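Sporozoite microneme protein essential for cell traversal (Plasmodium berghei, PDB 4U5A) is probably needed by the malaria sporozoite to pass through host cells, and is built as a bundle of long helices. Local coordinates at residues 59-64 with 180-185; 66-71 with 187-192; 121-126 with 171-176. All blocks are in the same frame, centred on the assembly; numbering follows the deposited sequence.

Contact 1: residues 59-64 with 180-185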
ATOM      1  N   PHE A  59       3.713   6.385   9.995  1.00 46.79           N
ATOM      2  CA  PHE A  59       2.454   6.181  10.707  1.00 51.20           C
ATOM      3  C   PHE A  59       1.239   6.500   9.846  1.00 51.15           C
ATOM      4  O   PHE A  59       0.170   5.916  10.031  1.00 37.17           O
ATOM      5  CB  PHE A  59       2.427   7.017  11.989  1.00 52.08           C
ATOM      6  CG  PHE A  59       3.320   6.485  13.076  1.00 70.52           C
ATOM      7  CD1 PHE A  59       3.690   5.147  13.095  1.00 77.49           C
ATOM      8  CD2 PHE A  59       3.785   7.318  14.083  1.00 65.96           C
ATOM      9  CE1 PHE A  59       4.512   4.651  14.094  1.00 76.49           C
ATOM     10  CE2 PHE A  59       4.606   6.829  15.084  1.00 64.90           C
ATOM     11  CZ  PHE A  59       4.970   5.493  15.090  1.00 74.90           C
ATOM     12  N   VAL A  60       1.402   7.419   8.903  1.00 37.99           N
ATOM     13  CA  VAL A  60       0.287   7.830   8.058  1.00 44.96           C
ATOM     14  C   VAL A  60      -0.147   6.739   7.059  1.00 49.36           C
ATOM     15  O   VAL A  60      -1.344   6.493   6.920  1.00 44.48           O
ATOM     16  CB  VAL A  60       0.614   9.142   7.304  1.00 44.54           C
ATOM     17  CG1 VAL A  60      -0.580   9.615   6.491  1.00 38.41           C
ATOM     18  CG2 VAL A  60       1.021  10.215   8.289  1.00 49.31           C
ATOM     19  N   PRO A  61       0.808   6.074   6.369  1.00 51.69           N
ATOM     20  CA  PRO A  61       0.357   5.017   5.457  1.00 40.43           C
ATOM     21  C   PRO A  61      -0.392   3.895   6.168  1.00 36.79           C
ATOM     22  O   PRO A  61      -1.307   3.324   5.577  1.00 36.22           O
ATOM     23  CB  PRO A  61       1.665   4.496   4.849  1.00 32.18           C
ATOM     24  CG  PRO A  61       2.591   5.643   4.927  1.00 35.66           C
ATOM     25  CD  PRO A  61       2.255   6.320   6.221  1.00 53.41           C
ATOM     26  N   GLU A  62      -0.027   3.599   7.415  1.00 38.51           N
ATOM     27  CA  GLU A  62      -0.720   2.567   8.184  1.00 40.82           C
ATOM     28  C   GLU A  62      -2.146   2.998   8.469  1.00 37.66           C
ATOM     29  O   GLU A  62      -3.068   2.187   8.433  1.00 42.53           O
ATOM     30  CB  GLU A  62       0.013   2.260   9.501  1.00 41.07           C
ATOM     31  CG  GLU A  62      -0.607   1.091  10.275  1.00 47.25           C
ATOM     32  CD  GLU A  62       0.065   0.808  11.599  1.00 71.02           C
ATOM     33  OE1 GLU A  62       1.036   1.517  11.941  1.00 83.81           O
ATOM     34  OE2 GLU A  62      -0.375  -0.133  12.298  1.00 86.95           O
ATOM     35  N   GLU A  63      -2.323   4.286   8.741  1.00 31.70           N
ATOM     36  CA  GLU A  63      -3.646   4.817   9.000  1.00 34.06           C
ATOM     37  C   GLU A  63      -4.544   4.704   7.775  1.00 37.85           C
ATOM     38  O   GLU A  63      -5.718   4.356   7.894  1.00 42.78           O
ATOM     39  CB  GLU A  63      -3.560   6.270   9.467  1.00 40.61           C
ATOM     40  CG  GLU A  63      -2.915   6.446  10.842  1.00 57.47           C
ATOM     41  CD  GLU A  63      -2.771   7.905  11.244  1.00 65.97           C
ATOM     42  OE1 GLU A  63      -2.657   8.761  10.341  1.00 65.05           O
ATOM     43  OE2 GLU A  63      -2.778   8.195  12.460  1.00 81.84           O
ATOM     44  N   LYS A  64      -3.979   4.969   6.603  1.00 34.18           N
ATOM     45  CA  LYS A  64      -4.732   4.902   5.356  1.00 31.86           C
ATOM     46  C   LYS A  64      -5.184   3.480   5.045  1.00 35.27           C
ATOM     47  O   LYS A  64      -6.269   3.267   4.509  1.00 35.67           O
ATOM     48  CB  LYS A  64      -3.891   5.443   4.200  1.00 31.33           C
ATOM     49  CG  LYS A  64      -3.533   6.915   4.311  1.00 33.98           C
ATOM     50  CD  LYS A  64      -4.768   7.784   4.127  1.00 40.91           C
ATOM     51  CE  LYS A  64      -4.449   9.258   4.302  1.00 33.53           C
ATOM     52  NZ  LYS A  64      -5.656  10.095   4.069  1.00 50.50           N
ATOM     53  N   ASP A 180       3.395  12.302  -2.561  1.00 47.43           N
ATOM     54  CA  ASP A 180       2.780  11.612  -3.688  1.00 46.71           C
ATOM     55  C   ASP A 180       2.282  10.227  -3.284  1.00 42.56           C
ATOM     56  O   ASP A 180       1.254   9.759  -3.777  1.00 43.18           O
ATOM     57  CB  ASP A 180       3.776  11.505  -4.847  1.00 42.66           C
ATOM     58  CG  ASP A 180       3.564  10.261  -5.688  1.00 82.22           C
ATOM     59  OD1 ASP A 180       4.258   9.251  -5.435  1.00 89.02           O
ATOM     60  OD2 ASP A 180       2.704  10.289  -6.596  1.00 86.35           O
ATOM     61  N   PHE A 181       2.995   9.595  -2.356  1.00 39.27           N
ATOM     62  CA  PHE A 181       2.616   8.278  -1.853  1.00 28.65           C
ATOM     63  C   PHE A 181       1.296   8.368  -1.105  1.00 42.12           C
ATOM     64  O   PHE A 181       0.358   7.624  -1.390  1.00 45.22           O
ATOM     65  CB  PHE A 181       3.701   7.721  -0.930  1.00 27.76           C
ATOM     66  CG  PHE A 181       3.485   6.290  -0.526  1.00 29.14           C
ATOM     67  CD1 PHE A 181       2.736   5.431  -1.316  1.00 43.81           C
ATOM     68  CD2 PHE A 181       4.013   5.809   0.662  1.00 37.38           C
ATOM     69  CE1 PHE A 181       2.537   4.112  -0.939  1.00 36.99           C
ATOM     70  CE2 PHE A 181       3.817   4.494   1.048  1.00 35.28           C
ATOM     71  CZ  PHE A 181       3.077   3.645   0.246  1.00 35.03           C
ATOM     72  N   ILE A 182       1.232   9.299  -0.158  1.00 43.30           N
ATOM     73  CA  ILE A 182       0.036   9.502   0.643  1.00 38.78           C
ATOM     74  C   ILE A 182      -1.132   9.973  -0.219  1.00 43.54           C
ATOM     75  O   ILE A 182      -2.282   9.616   0.035  1.00 43.78           O
ATOM     76  CB  ILE A 182       0.291  10.530   1.768  1.00 34.86           C
ATOM     77  CG1 ILE A 182       1.519  10.125   2.587  1.00 42.32           C
ATOM     78  CG2 ILE A 182      -0.917  10.645   2.683  1.00 25.51           C
ATOM     79  CD1 ILE A 182       1.407   8.743   3.220  1.00 34.75           C
ATOM     80  N   LYS A 183      -0.831  10.745  -1.257  1.00 41.43           N
ATOM     81  CA  LYS A 183      -1.861  11.224  -2.169  1.00 39.30           C
ATOM     82  C   LYS A 183      -2.478  10.039  -2.920  1.00 50.15           C
ATOM     83  O   LYS A 183      -3.696   9.970  -3.091  1.00 41.10           O
ATOM     84  CB  LYS A 183      -1.285  12.261  -3.137  1.00 38.07           C
ATOM     85  CG  LYS A 183      -2.332  12.986  -3.976  1.00 41.53           C
ATOM     86  CD  LYS A 183      -1.930  13.126  -5.432  1.00 64.63           C
ATOM     87  CE  LYS A 183      -3.064  13.752  -6.235  1.00 70.90           C
ATOM     88  NZ  LYS A 183      -2.708  13.963  -7.664  1.00 73.87           N
ATOM     89  N   ASN A 184      -1.634   9.105  -3.354  1.00 39.32           N
ATOM     90  CA  ASN A 184      -2.105   7.909  -4.051  1.00 46.02           C
ATOM     91  C   ASN A 184      -2.959   7.023  -3.149  1.00 41.34           C
ATOM     92  O   ASN A 184      -3.926   6.414  -3.603  1.00 37.18           O
ATOM     93  CB  ASN A 184      -0.924   7.098  -4.600  1.00 43.99           C
ATOM     94  CG  ASN A 184      -0.376   7.665  -5.894  1.00 41.81           C
ATOM     95  OD1 ASN A 184      -1.121   8.184  -6.724  1.00 54.70           O
ATOM     96  ND2 ASN A 184       0.936   7.570  -6.072  1.00 56.49           N
ATOM     97  N   LEU A 185      -2.599   6.956  -1.870  1.00 37.12           N
ATOM     98  CA  LEU A 185      -3.367   6.188  -0.895  1.00 35.60           C
ATOM     99  C   LEU A 185      -4.704   6.864  -0.614  1.00 41.30           C
ATOM    100  O   LEU A 185      -5.711   6.199  -0.372  1.00 42.04           O
ATOM    101  CB  LEU A 185      -2.571   6.021   0.403  1.00 35.17           C
ATOM    102  CG  LEU A 185      -1.333   5.121   0.342  1.00 35.90           C
ATOM    103  CD1 LEU A 185      -0.560   5.163   1.650  1.00 25.47           C
ATOM    104  CD2 LEU A 185      -1.742   3.695   0.014  1.00 29.68           C
TER
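Two long helices of a four-helix bundle, 59-84 and 167-197, lie side by side here, and Pro-61 and Ile-182 meet between them. The local axes run in the same direction, only 8° from parallel and 10.2 Å apart, so that Pro-61 stands beside Ile-182 and, one turn on, Lys-64 beside Leu-185. Ile-182 carries much of the packing. Its CG1 lies beside the backbone N (chi1 -53°), and a second bend at chi2 (-58°) brings the terminal methyl across to helix 59-84. That methyl, Ile-182 CD1, rests 3.7 Å from CG of Pro-61, and CG1 of Val-60 lies 3.9 Å from the same Ile-182 CD1, so the one methyl is shared by the proline ring and the valine branch. The other branch of Ile-182, its CG2 methyl, also touches Val-60. CB and CG of Lys-64 lie on CB of Leu-185, and the bend at chi2 turns the rest of the lysine chain toward Ile-182, crossing it at about a right angle with Lys-64 CE 4.1 Å from Ile-182 CG2. The lysine NZ makes a weak hydrogen bond to Thr-186 OG1, so a polar end is tied back beside an otherwise apolar seam. Leu-185 CD1 lies 4.0 Å from Pro-61 CB and also sits over one face of the Phe-181 ring, toward the rim. Phe-181 CE2 lies 4.2 Å from Pro-61 CG. Phe-36 of helix 10-39 covers Pro-61, and Leu-112 of helix 88-126 packs on both Phe-181 and Leu-185. The arrangement is that of a four-helix bundle, in which apolar residues of two adjacent, nearly parallel helices are closed over by the other two, 10-39 and 88-126.

Contact 2: residues 66-71 with 187-192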
ATOM      1  N   ASN A  66      -5.641   1.195   7.365  1.00 34.82           N
ATOM      2  CA  ASN A  66      -6.623   0.862   8.387  1.00 31.13           C
ATOM      3  C   ASN A  66      -7.999   1.395   7.995  1.00 31.96           C
ATOM      4  O   ASN A  66      -9.026   0.817   8.343  1.00 33.04           O
ATOM      5  CB  ASN A  66      -6.199   1.423   9.747  1.00 28.41           C
ATOM      6  CG  ASN A  66      -5.126   0.579  10.425  1.00 37.51           C
ATOM      7  OD1 ASN A  66      -4.932  -0.591  10.093  1.00 42.20           O
ATOM      8  ND2 ASN A  66      -4.429   1.176  11.386  1.00 30.94           N
ATOM      9  N   ILE A  67      -8.005   2.493   7.244  1.00 30.39           N
ATOM     10  CA  ILE A  67      -9.238   3.076   6.727  1.00 29.59           C
ATOM     11  C   ILE A  67      -9.861   2.170   5.665  1.00 31.70           C
ATOM     12  O   ILE A  67     -11.049   1.858   5.720  1.00 26.23           O
ATOM     13  CB  ILE A  67      -8.977   4.478   6.123  1.00 39.93           C
ATOM     14  CG1 ILE A  67      -8.543   5.461   7.214  1.00 35.74           C
ATOM     15  CG2 ILE A  67     -10.209   4.999   5.397  1.00 32.04           C
ATOM     16  CD1 ILE A  67      -8.271   6.858   6.704  1.00 31.73           C
ATOM     17  N   ILE A  68      -9.041   1.757   4.700  1.00 35.99           N
ATOM     18  CA  ILE A  68      -9.466   0.844   3.643  1.00 33.13           C
ATOM     19  C   ILE A  68     -10.023  -0.452   4.223  1.00 28.57           C
ATOM     20  O   ILE A  68     -11.087  -0.926   3.820  1.00 33.29           O
ATOM     21  CB  ILE A  68      -8.299   0.516   2.691  1.00 29.42           C
ATOM     22  CG1 ILE A  68      -7.761   1.793   2.048  1.00 26.25           C
ATOM     23  CG2 ILE A  68      -8.727  -0.483   1.628  1.00 29.46           C
ATOM     24  CD1 ILE A  68      -6.570   1.557   1.150  1.00 27.28           C
ATOM     25  N   ASP A  69      -9.297  -1.007   5.187  1.00 30.03           N
ATOM     26  CA  ASP A  69      -9.715  -2.220   5.875  1.00 28.08           C
ATOM     27  C   ASP A  69     -11.051  -2.012   6.577  1.00 34.77           C
ATOM     28  O   ASP A  69     -11.953  -2.839   6.457  1.00 30.14           O
ATOM     29  CB  ASP A  69      -8.638  -2.643   6.882  1.00 35.49           C
ATOM     30  CG  ASP A  69      -8.905  -4.006   7.506  1.00 42.15           C
ATOM     31  OD1 ASP A  69      -9.905  -4.660   7.148  1.00 57.46           O
ATOM     32  OD2 ASP A  69      -8.096  -4.426   8.360  1.00 64.75           O
ATOM     33  N   GLY A  70     -11.187  -0.893   7.282  1.00 35.26           N
ATOM     34  CA  GLY A  70     -12.398  -0.636   8.037  1.00 29.38           C
ATOM     35  C   GLY A  70     -13.598  -0.273   7.183  1.00 30.95           C
ATOM     36  O   GLY A  70     -14.725  -0.659   7.499  1.00 26.96           O
ATOM     37  N   ILE A  71     -13.355   0.449   6.091  1.00 27.29           N
ATOM     38  CA  ILE A  71     -14.425   0.843   5.179  1.00 24.53           C
ATOM     39  C   ILE A  71     -15.057  -0.384   4.532  1.00 35.01           C
ATOM     40  O   ILE A  71     -16.283  -0.474   4.413  1.00 38.38           O
ATOM     41  CB  ILE A  71     -13.922   1.823   4.092  1.00 35.38           C
ATOM     42  CG1 ILE A  71     -13.744   3.223   4.686  1.00 39.09           C
ATOM     43  CG2 ILE A  71     -14.909   1.916   2.941  1.00 31.03           C
ATOM     44  CD1 ILE A  71     -13.268   4.260   3.684  1.00 34.59           C
ATOM     45  N   ASP A 187      -6.441   8.852  -2.760  1.00 43.61           N
ATOM     46  CA  ASP A 187      -7.302   8.705  -3.928  1.00 45.16           C
ATOM     47  C   ASP A 187      -7.796   7.269  -4.083  1.00 42.00           C
ATOM     48  O   ASP A 187      -8.862   7.030  -4.649  1.00 37.93           O
ATOM     49  CB  ASP A 187      -6.566   9.164  -5.187  1.00 41.84           C
ATOM     50  CG  ASP A 187      -6.226  10.643  -5.152  1.00 62.16           C
ATOM     51  OD1 ASP A 187      -6.756  11.354  -4.271  1.00 68.63           O
ATOM     52  OD2 ASP A 187      -5.426  11.094  -5.999  1.00 62.14           O
ATOM     53  N   LEU A 188      -7.019   6.321  -3.568  1.00 41.50           N
ATOM     54  CA  LEU A 188      -7.402   4.914  -3.593  1.00 33.68           C
ATOM     55  C   LEU A 188      -8.588   4.683  -2.669  1.00 40.76           C
ATOM     56  O   LEU A 188      -9.512   3.937  -2.995  1.00 38.02           O
ATOM     57  CB  LEU A 188      -6.224   4.032  -3.181  1.00 32.52           C
ATOM     58  CG  LEU A 188      -6.332   2.537  -3.481  1.00 46.05           C
ATOM     59  CD1 LEU A 188      -6.718   2.306  -4.930  1.00 47.86           C
ATOM     60  CD2 LEU A 188      -5.016   1.849  -3.168  1.00 37.20           C
ATOM     61  N   ILE A 189      -8.552   5.343  -1.516  1.00 33.05           N
ATOM     62  CA  ILE A 189      -9.659   5.325  -0.570  1.00 32.17           C
ATOM     63  C   ILE A 189     -10.895   5.917  -1.240  1.00 40.16           C
ATOM     64  O   ILE A 189     -12.015   5.450  -1.028  1.00 39.80           O
ATOM     65  CB  ILE A 189      -9.310   6.105   0.717  1.00 39.18           C
ATOM     66  CG1 ILE A 189      -8.284   5.331   1.550  1.00 27.15           C
ATOM     67  CG2 ILE A 189     -10.557   6.401   1.543  1.00 34.10           C
ATOM     68  CD1 ILE A 189      -7.830   6.065   2.800  1.00 23.95           C
ATOM     69  N   ASN A 190     -10.685   6.935  -2.068  1.00 36.27           N
ATOM     70  CA  ASN A 190     -11.789   7.563  -2.780  1.00 43.53           C
ATOM     71  C   ASN A 190     -12.362   6.621  -3.840  1.00 46.63           C
ATOM     72  O   ASN A 190     -13.578   6.551  -4.018  1.00 55.08           O
ATOM     73  CB  ASN A 190     -11.336   8.878  -3.419  1.00 40.72           C
ATOM     74  CG  ASN A 190     -12.489   9.664  -4.019  1.00 58.73           C
ATOM     75  OD1 ASN A 190     -13.353  10.164  -3.300  1.00 55.70           O
ATOM     76  ND2 ASN A 190     -12.500   9.787  -5.342  1.00 64.59           N
ATOM     77  N   ASP A 191     -11.488   5.895  -4.533  1.00 47.40           N
ATOM     78  CA  ASP A 191     -11.926   4.916  -5.527  1.00 48.77           C
ATOM     79  C   ASP A 191     -12.719   3.784  -4.878  1.00 40.03           C
ATOM     80  O   ASP A 191     -13.703   3.304  -5.439  1.00 36.83           O
ATOM     81  CB  ASP A 191     -10.729   4.341  -6.293  1.00 48.92           C
ATOM     82  CG  ASP A 191     -10.068   5.362  -7.203  1.00 66.25           C
ATOM     83  OD1 ASP A 191     -10.743   6.333  -7.608  1.00 71.43           O
ATOM     84  OD2 ASP A 191      -8.871   5.186  -7.520  1.00 64.01           O
ATOM     85  N   LEU A 192     -12.285   3.368  -3.691  1.00 42.11           N
ATOM     86  CA  LEU A 192     -12.961   2.314  -2.943  1.00 37.23           C
ATOM     87  C   LEU A 192     -14.371   2.735  -2.535  1.00 37.96           C
ATOM     88  O   LEU A 192     -15.323   1.965  -2.657  1.00 39.52           O
ATOM     89  CB  LEU A 192     -12.149   1.937  -1.704  1.00 32.99           C
ATOM     90  CG  LEU A 192     -12.794   0.937  -0.741  1.00 30.45           C
ATOM     91  CD1 LEU A 192     -13.006  -0.406  -1.412  1.00 37.34           C
ATOM     92  CD2 LEU A 192     -11.938   0.775   0.501  1.00 30.53           C
TER
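Ile-189 pushes its side chain into a hollow formed by Ile-67, Ile-68 and Ile-71. Its CG1-CD1 arm lies along Ile-68 and Ile-67: Ile-189 CG1 meets Ile-68 CG1 at 3.6 Å, and Ile-189 CD1 sits 3.7 Å from Ile-67 CG2. The other branch, the Ile-189 CG2 methyl, lies between Ile-67 and Ile-71, 4.1 Å from both Ile-67 CG2 and Ile-71 CD1. Ile-67 and Ile-71 both cross Ile-189 at about a right angle, while Ile-68 comes in obliquely. One turn further along, Leu-192 supplies a second bump. With CG anti to the backbone N (chi1 174°), Leu-192 CD2 reaches between the CG2 methyls of Ile-68, at 3.6 Å, and Ile-71, at 4.0 Å, and also comes 3.8 Å from Ile-68 O. Ile-71 and Leu-192 run alongside one another, pointing opposite ways. Phe-21 and Ile-25 of helix 10-39 lie against Ile-68, and Val-101 and Ile-105 of helix 88-126 against Leu-192, extending the packing into the bundle. Every side-chain pair in the contact is aliphatic, so these two segments probably owe their hold on each other to fit and the hydrophobic effect rather than to polar bonds.

Contact 3: residues 121-126 with 171-176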
ATOM      1  N   SER A 121      14.932   2.484  -2.707  1.00 61.08           N
ATOM      2  CA  SER A 121      16.285   2.282  -3.216  1.00 50.59           C
ATOM      3  C   SER A 121      16.927   3.618  -3.578  1.00 50.16           C
ATOM      4  O   SER A 121      18.091   3.874  -3.253  1.00 48.64           O
ATOM      5  CB  SER A 121      16.279   1.348  -4.429  1.00 44.43           C
ATOM      6  OG  SER A 121      15.892   0.033  -4.066  1.00 50.00           O
ATOM      7  N   HIS A 122      16.150   4.466  -4.247  1.00 43.81           N
ATOM      8  CA  HIS A 122      16.608   5.793  -4.640  1.00 41.25           C
ATOM      9  C   HIS A 122      17.033   6.619  -3.420  1.00 55.04           C
ATOM     10  O   HIS A 122      18.074   7.291  -3.441  1.00 61.06           O
ATOM     11  CB  HIS A 122      15.503   6.510  -5.421  1.00 35.26           C
ATOM     12  CG  HIS A 122      15.968   7.723  -6.161  1.00 47.50           C
ATOM     13  ND1 HIS A 122      17.293   8.102  -6.223  1.00 62.11           N
ATOM     14  CD2 HIS A 122      15.283   8.648  -6.879  1.00 45.47           C
ATOM     15  CE1 HIS A 122      17.403   9.204  -6.941  1.00 48.83           C
ATOM     16  NE2 HIS A 122      16.196   9.556  -7.352  1.00 43.94           N
ATOM     17  N   ILE A 123      16.230   6.561  -2.359  1.00 52.60           N
ATOM     18  CA  ILE A 123      16.529   7.299  -1.134  1.00 59.59           C
ATOM     19  C   ILE A 123      17.803   6.782  -0.463  1.00 59.46           C
ATOM     20  O   ILE A 123      18.670   7.571  -0.076  1.00 49.20           O
ATOM     21  CB  ILE A 123      15.357   7.228  -0.126  1.00 59.30           C
ATOM     22  CG1 ILE A 123      14.153   8.026  -0.642  1.00 62.88           C
ATOM     23  CG2 ILE A 123      15.783   7.758   1.235  1.00 38.46           C
ATOM     24  CD1 ILE A 123      12.888   7.827   0.174  1.00 44.03           C
ATOM     25  N   ILE A 124      17.910   5.462  -0.319  1.00 54.37           N
ATOM     26  CA  ILE A 124      19.097   4.860   0.288  1.00 57.73           C
ATOM     27  C   ILE A 124      20.354   5.240  -0.486  1.00 65.62           C
ATOM     28  O   ILE A 124      21.368   5.585   0.112  1.00 65.05           O
ATOM     29  CB  ILE A 124      18.986   3.320   0.383  1.00 59.24           C
ATOM     30  CG1 ILE A 124      18.082   2.925   1.556  1.00 54.13           C
ATOM     31  CG2 ILE A 124      20.347   2.697   0.609  1.00 57.83           C
ATOM     32  CD1 ILE A 124      17.896   1.422   1.730  1.00 55.34           C
ATOM     33  N   LEU A 125      20.282   5.200  -1.813  1.00 62.95           N
ATOM     34  CA  LEU A 125      21.434   5.577  -2.623  1.00 57.26           C
ATOM     35  C   LEU A 125      21.805   7.054  -2.471  1.00 62.32           C
ATOM     36  O   LEU A 125      22.962   7.378  -2.193  1.00 68.58           O
ATOM     37  CB  LEU A 125      21.182   5.262  -4.099  1.00 56.47           C
ATOM     38  CG  LEU A 125      21.271   3.788  -4.495  1.00 61.36           C
ATOM     39  CD1 LEU A 125      21.196   3.615  -6.005  1.00 53.09           C
ATOM     40  CD2 LEU A 125      22.554   3.191  -3.953  1.00 47.78           C
ATOM     41  N   LYS A 126      20.833   7.946  -2.655  1.00 58.65           N
ATOM     42  CA  LYS A 126      21.130   9.379  -2.686  1.00 53.69           C
ATOM     43  C   LYS A 126      21.686   9.912  -1.363  1.00 68.56           C
ATOM     44  O   LYS A 126      22.501  10.834  -1.360  1.00 78.63           O
ATOM     45  CB  LYS A 126      19.889  10.179  -3.092  1.00 53.94           C
ATOM     46  CG  LYS A 126      20.160  11.673  -3.280  1.00 47.65           C
ATOM     47  CD  LYS A 126      18.967  12.391  -3.893  1.00 51.00           C
ATOM     48  CE  LYS A 126      19.290  13.842  -4.231  1.00 63.38           C
ATOM     49  NZ  LYS A 126      19.546  14.680  -3.028  1.00 77.20           N
ATOM     50  N   ILE A 171      14.763  16.339   3.723  1.00 54.19           N
ATOM     51  CA  ILE A 171      13.363  16.748   3.727  1.00 61.68           C
ATOM     52  C   ILE A 171      12.975  17.222   2.333  1.00 56.76           C
ATOM     53  O   ILE A 171      11.941  16.812   1.790  1.00 63.96           O
ATOM     54  CB  ILE A 171      13.076  17.881   4.753  1.00 60.70           C
ATOM     55  CG1 ILE A 171      12.830  17.317   6.155  1.00 50.84           C
ATOM     56  CG2 ILE A 171      11.805  18.614   4.397  1.00 47.69           C
ATOM     57  CD1 ILE A 171      14.033  16.766   6.845  1.00 49.56           C
ATOM     58  N   ASN A 172      13.833  18.043   1.734  1.00 55.00           N
ATOM     59  CA  ASN A 172      13.554  18.577   0.408  1.00 67.07           C
ATOM     60  C   ASN A 172      13.451  17.487  -0.657  1.00 57.69           C
ATOM     61  O   ASN A 172      12.759  17.656  -1.660  1.00 63.51           O
ATOM     62  CB  ASN A 172      14.636  19.588   0.011  1.00 75.98           C
ATOM     63  CG  ASN A 172      14.576  19.967  -1.460  1.00 87.53           C
ATOM     64  OD1 ASN A 172      13.538  20.401  -1.962  1.00 86.27           O
ATOM     65  ND2 ASN A 172      15.691  19.787  -2.162  1.00 85.02           N
ATOM     66  N   PHE A 173      14.102  16.352  -0.422  1.00 49.23           N
ATOM     67  CA  PHE A 173      14.076  15.276  -1.406  1.00 56.93           C
ATOM     68  C   PHE A 173      12.917  14.305  -1.216  1.00 58.41           C
ATOM     69  O   PHE A 173      12.274  13.904  -2.185  1.00 46.08           O
ATOM     70  CB  PHE A 173      15.389  14.497  -1.393  1.00 49.60           C
ATOM     71  CG  PHE A 173      15.408  13.339  -2.349  1.00 53.92           C
ATOM     72  CD1 PHE A 173      15.372  13.557  -3.718  1.00 52.50           C
ATOM     73  CD2 PHE A 173      15.461  12.035  -1.884  1.00 51.83           C
ATOM     74  CE1 PHE A 173      15.387  12.497  -4.606  1.00 48.60           C
ATOM     75  CE2 PHE A 173      15.481  10.970  -2.765  1.00 54.11           C
ATOM     76  CZ  PHE A 173      15.443  11.201  -4.129  1.00 51.03           C
ATOM     77  N   ILE A 174      12.650  13.917   0.027  1.00 59.65           N
ATOM     78  CA  ILE A 174      11.633  12.904   0.271  1.00 50.82           C
ATOM     79  C   ILE A 174      10.235  13.502   0.401  1.00 56.69           C
ATOM     80  O   ILE A 174       9.247  12.770   0.371  1.00 61.55           O
ATOM     81  CB  ILE A 174      11.939  12.070   1.537  1.00 45.92           C
ATOM     82  CG1 ILE A 174      11.778  12.919   2.797  1.00 61.38           C
ATOM     83  CG2 ILE A 174      13.332  11.460   1.463  1.00 40.92           C
ATOM     84  CD1 ILE A 174      11.992  12.135   4.068  1.00 60.61           C
ATOM     85  N   THR A 175      10.141  14.823   0.549  1.00 53.70           N
ATOM     86  CA  THR A 175       8.823  15.449   0.669  1.00 61.73           C
ATOM     87  C   THR A 175       7.949  15.243  -0.586  1.00 54.86           C
ATOM     88  O   THR A 175       6.781  14.875  -0.458  1.00 51.00           O
ATOM     89  CB  THR A 175       8.934  16.964   0.987  1.00 61.49           C
ATOM     90  OG1 THR A 175       9.414  17.140   2.326  1.00 63.78           O
ATOM     91  CG2 THR A 175       7.581  17.644   0.857  1.00 51.14           C
ATOM     92  N   PRO A 176       8.497  15.466  -1.800  1.00 61.17           N
ATOM     93  CA  PRO A 176       7.609  15.192  -2.938  1.00 59.50           C
ATOM     94  C   PRO A 176       7.248  13.714  -3.078  1.00 55.38           C
ATOM     95  O   PRO A 176       6.107  13.395  -3.410  1.00 55.18           O
ATOM     96  CB  PRO A 176       8.429  15.643  -4.152  1.00 44.79           C
ATOM     97  CG  PRO A 176       9.453  16.564  -3.627  1.00 58.60           C
ATOM     98  CD  PRO A 176       9.732  16.161  -2.213  1.00 59.35           C
TER
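Segments 121-126 and 171-176 run antiparallel, their axes at 174° and 11.4 Å apart, with Ile-123 opposite Ile-174. Phe-173 spans the gap, its CG anti to the backbone N, so that the ring reaches in among His-122, Ile-123 and Lys-126. Its edge is turned toward the face of His-122 in a T-shaped stack, with planes at 83° and centroids 5.1 Å apart; Phe-173 CZ stands over the centre of the imidazole. Lys-126 covers one face of the phenyl ring: its CD lies over the centre, 3.6 Å from the Phe-173 centroid, in a CH-pi contact. The chain then bends at chi4 (-66°), which puts Lys-126 NZ in an off-centre cation-pi position, 4.8 Å from the Phe-173 centroid. Ile-123 completes the setting, its CG1 3.9 Å from Phe-173 CE2 and its CD1 3.9 Å from Ile-174 CG2. Beyond Phe-173, helix 167-197 is kinked at Pro-176, whose N has no bond to the preceding turn, while Thr-175 OG1 and Thr-175 N both bond to Ile-171 O, from opposite faces of the carbonyl plane. The contact joins the C-terminal end of helix 88-126 to the early part of helix 167-197; Leu-154 of helix 148-155 packs on His-122, and Leu-54 and Tyr-57 of helix 49-57 pack on Ile-174.

How the contacts relate
All three contacts use helix 167-197, which packs in parallel with helix 59-84 in contacts 1 and 2 and antiparallel with helix 88-126 in contact 3. Contacts 1 and 2 are successive levels of one interface, with centres about 11 Å apart, and they meet where Lys-64 O lies 3.6 Å from Ile-189 CD1. Contact 3 is centred about 17 Å from contact 1, and its segment 171-176 is followed in sequence, after a short gap, by 180-185. Contacts 2 and 3 do not touch; their centres are about 27 Å apart, on opposite sides of the chain's centre. Side-chain pairs are aliphatic in contact 2, include a proline, a phenylalanine and a lysine stem in contact 1, and centre on Phe-173 in contact 3.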